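Local coordinates for protein Nadp(h)-dependent ketose reductase (Bemisia argentifolii, PDB 1E3J) that probably reduces fructose to sorbitol with NADP(H), as a zinc-containing ketose reductase of the alcohol dehydrogenase family, at residues 5-10 / 19-24. Sequence-based numbering, arbitrary orientation.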
loop_
_atom_site.group_PDB
_atom_site.type_symbol
_atom_site.label_atom_id
_atom_site.label_comp_id
_atom_site.label_asym_id
_atom_site.label_seq_id
_atom_site.Cartn_x
_atom_site.Cartn_y
_atom_site.Cartn_z
ATOM N N ASN A 5 0.858 -32.775 36.067
ATOM C CA ASN A 5 0.906 -31.450 35.463
ATOM C C ASN A 5 2.073 -30.631 36.006
ATOM O O ASN A 5 1.895 -29.526 36.556
ATOM C CB ASN A 5 -0.403 -30.667 35.630
ATOM C CG ASN A 5 -0.456 -29.444 34.701
ATOM O OD1 ASN A 5 0.169 -29.436 33.635
ATOM N ND2 ASN A 5 -1.191 -28.415 35.105
ATOM N N LEU A 6 3.271 -31.197 35.872
ATOM C CA LEU A 6 4.494 -30.514 36.293
ATOM C C LEU A 6 4.549 -29.233 35.441
ATOM O O LEU A 6 4.199 -29.259 34.253
ATOM C CB LEU A 6 5.721 -31.380 35.978
ATOM C CG LEU A 6 7.057 -30.711 36.329
ATOM C CD1 LEU A 6 7.105 -30.460 37.850
ATOM C CD2 LEU A 6 8.233 -31.594 35.878
ATOM N N SER A 7 5.006 -28.138 36.030
ATOM C CA SER A 7 5.058 -26.856 35.332
ATOM C C SER A 7 6.300 -26.130 35.756
ATOM O O SER A 7 6.722 -26.280 36.891
ATOM C CB SER A 7 3.845 -26.008 35.723
ATOM O OG SER A 7 2.680 -26.826 35.754
ATOM N N ALA A 8 6.899 -25.358 34.858
ATOM C CA ALA A 8 8.085 -24.609 35.221
ATOM C C ALA A 8 7.653 -23.215 35.704
ATOM O O ALA A 8 7.327 -22.354 34.890
ATOM C CB ALA A 8 9.012 -24.509 34.028
ATOM N N VAL A 9 7.650 -22.996 37.022
ATOM C CA VAL A 9 7.226 -21.733 37.611
ATOM C C VAL A 9 8.355 -20.798 38.038
ATOM O O VAL A 9 9.214 -21.158 38.838
ATOM C CB VAL A 9 6.325 -21.956 38.856
ATOM C CG1 VAL A 9 5.808 -20.598 39.362
ATOM C CG2 VAL A 9 5.151 -22.897 38.535
ATOM N N LEU A 10 8.343 -19.579 37.521
ATOM C CA LEU A 10 9.364 -18.598 37.870
ATOM C C LEU A 10 8.838 -17.738 39.015
ATOM O O LEU A 10 7.840 -17.023 38.856
ATOM C CB LEU A 10 9.670 -17.713 36.672
ATOM C CG LEU A 10 10.713 -16.623 36.896
ATOM C CD1 LEU A 10 12.100 -17.267 37.141
ATOM C CD2 LEU A 10 10.740 -15.699 35.675
ATOM N N GLU A 19 7.183 -27.455 39.528
ATOM C CA GLU A 19 6.204 -27.983 40.450
ATOM C C GLU A 19 4.864 -28.203 39.798
ATOM O O GLU A 19 4.597 -27.686 38.710
ATOM C CB GLU A 19 6.046 -27.030 41.640
ATOM C CG GLU A 19 5.566 -25.627 41.278
ATOM C CD GLU A 19 5.808 -24.620 42.400
ATOM O OE1 GLU A 19 6.524 -24.975 43.366
ATOM O OE2 GLU A 19 5.297 -23.474 42.324
ATOM N N GLN A 20 4.022 -28.962 40.483
ATOM C CA GLN A 20 2.686 -29.255 40.024
ATOM C C GLN A 20 1.782 -28.011 40.012
ATOM O O GLN A 20 1.965 -27.074 40.790
ATOM C CB GLN A 20 2.054 -30.317 40.937
ATOM C CG GLN A 20 2.706 -31.687 40.842
ATOM C CD GLN A 20 2.510 -32.318 39.483
ATOM O OE1 GLN A 20 1.395 -32.328 38.957
ATOM N NE2 GLN A 20 3.583 -32.859 38.908
ATOM N N ARG A 21 0.799 -28.030 39.119
ATOM C CA ARG A 21 -0.196 -26.967 39.004
ATOM C C ARG A 21 -1.465 -27.717 38.701
ATOM O O ARG A 21 -1.430 -28.827 38.168
ATOM C CB ARG A 21 0.112 -26.017 37.823
ATOM C CG ARG A 21 1.015 -24.829 38.158
ATOM C CD ARG A 21 0.353 -23.930 39.207
ATOM N NE ARG A 21 1.144 -22.751 39.559
ATOM C CZ ARG A 21 1.129 -21.609 38.874
ATOM N NH1 ARG A 21 0.353 -21.479 37.802
ATOM N NH2 ARG A 21 1.913 -20.605 39.237
ATOM N N PRO A 22 -2.610 -27.158 39.074
ATOM C CA PRO A 22 -3.803 -27.934 38.724
ATOM C C PRO A 22 -3.977 -27.951 37.190
ATOM O O PRO A 22 -3.451 -27.084 36.495
ATOM C CB PRO A 22 -4.943 -27.189 39.437
ATOM C CG PRO A 22 -4.374 -25.814 39.742
ATOM C CD PRO A 22 -2.910 -26.071 40.027
ATOM N N ILE A 23 -4.673 -28.953 36.659
ATOM C CA ILE A 23 -4.913 -29.004 35.223
ATOM C C ILE A 23 -6.007 -27.979 34.899
ATOM O O ILE A 23 -7.096 -28.007 35.476
ATOM C CB ILE A 23 -5.390 -30.398 34.754
ATOM C CG1 ILE A 23 -4.363 -31.463 35.158
ATOM C CG2 ILE A 23 -5.576 -30.405 33.228
ATOM C CD1 ILE A 23 -4.611 -32.832 34.556
ATOM N N PRO A 24 -5.719 -27.056 33.970
ATOM C CA PRO A 24 -6.678 -26.019 33.570
ATOM C C PRO A 24 -7.925 -26.580 32.884
ATOM O O PRO A 24 -7.913 -27.667 32.291
ATOM C CB PRO A 24 -5.879 -25.126 32.608
ATOM C CG PRO A 24 -4.460 -25.661 32.628
ATOM C CD PRO A 24 -4.549 -27.084 33.080
#
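Ser7 and Glu19 form an antiparallel hydrogen-bonded pair, with Ser7 N to Glu19 O at 2.7 Å and Glu19 N to Ser7 O at 2.9 Å; Leu6 and Gln20 make the adjoining non-hydrogen-bonded pair. One step further, Arg21 N reaches Asn5 O at 3.2 Å. That carbonyl oxygen is gripped twice, since Ser7 OG donates to it from the opposite face of its plane.

Side-chain amides carry the pairing past the end of the strands. With CG anti to the backbone N (chi1 -166°), Asn5 turns ND2 onto the outgoing chain, where it donates a hydrogen bond to Arg21 O at 3.1 Å from well above that carbonyl's plane, and a weak one to Pro22 O. Asn5 OD1 accepts from Tyr128 N, which fixes the amide's other end. Gln20 folds back at chi2 (-66°), and its OE1 takes Asn5 N at 3.0 Å on an in-plane lone pair.

Van der Waals contacts surround these bonds. Leu6 CD1 packs on the Glu19 backbone, while Ser7 OG rests against Arg21 CB at 3.4 Å. Val9 CG2 lies over one face of the Arg21 guanidinium and also meets Glu19 CG; Arg21 is salt-bridged to Asp122, and Glu19 OE2 is hydrogen-bonded to Tyr11 OH. The contact forms the end of the N-terminal antiparallel beta hairpin, strands 6-12 and 15-20, that lies away from its turn, and it sits away from both zinc sites.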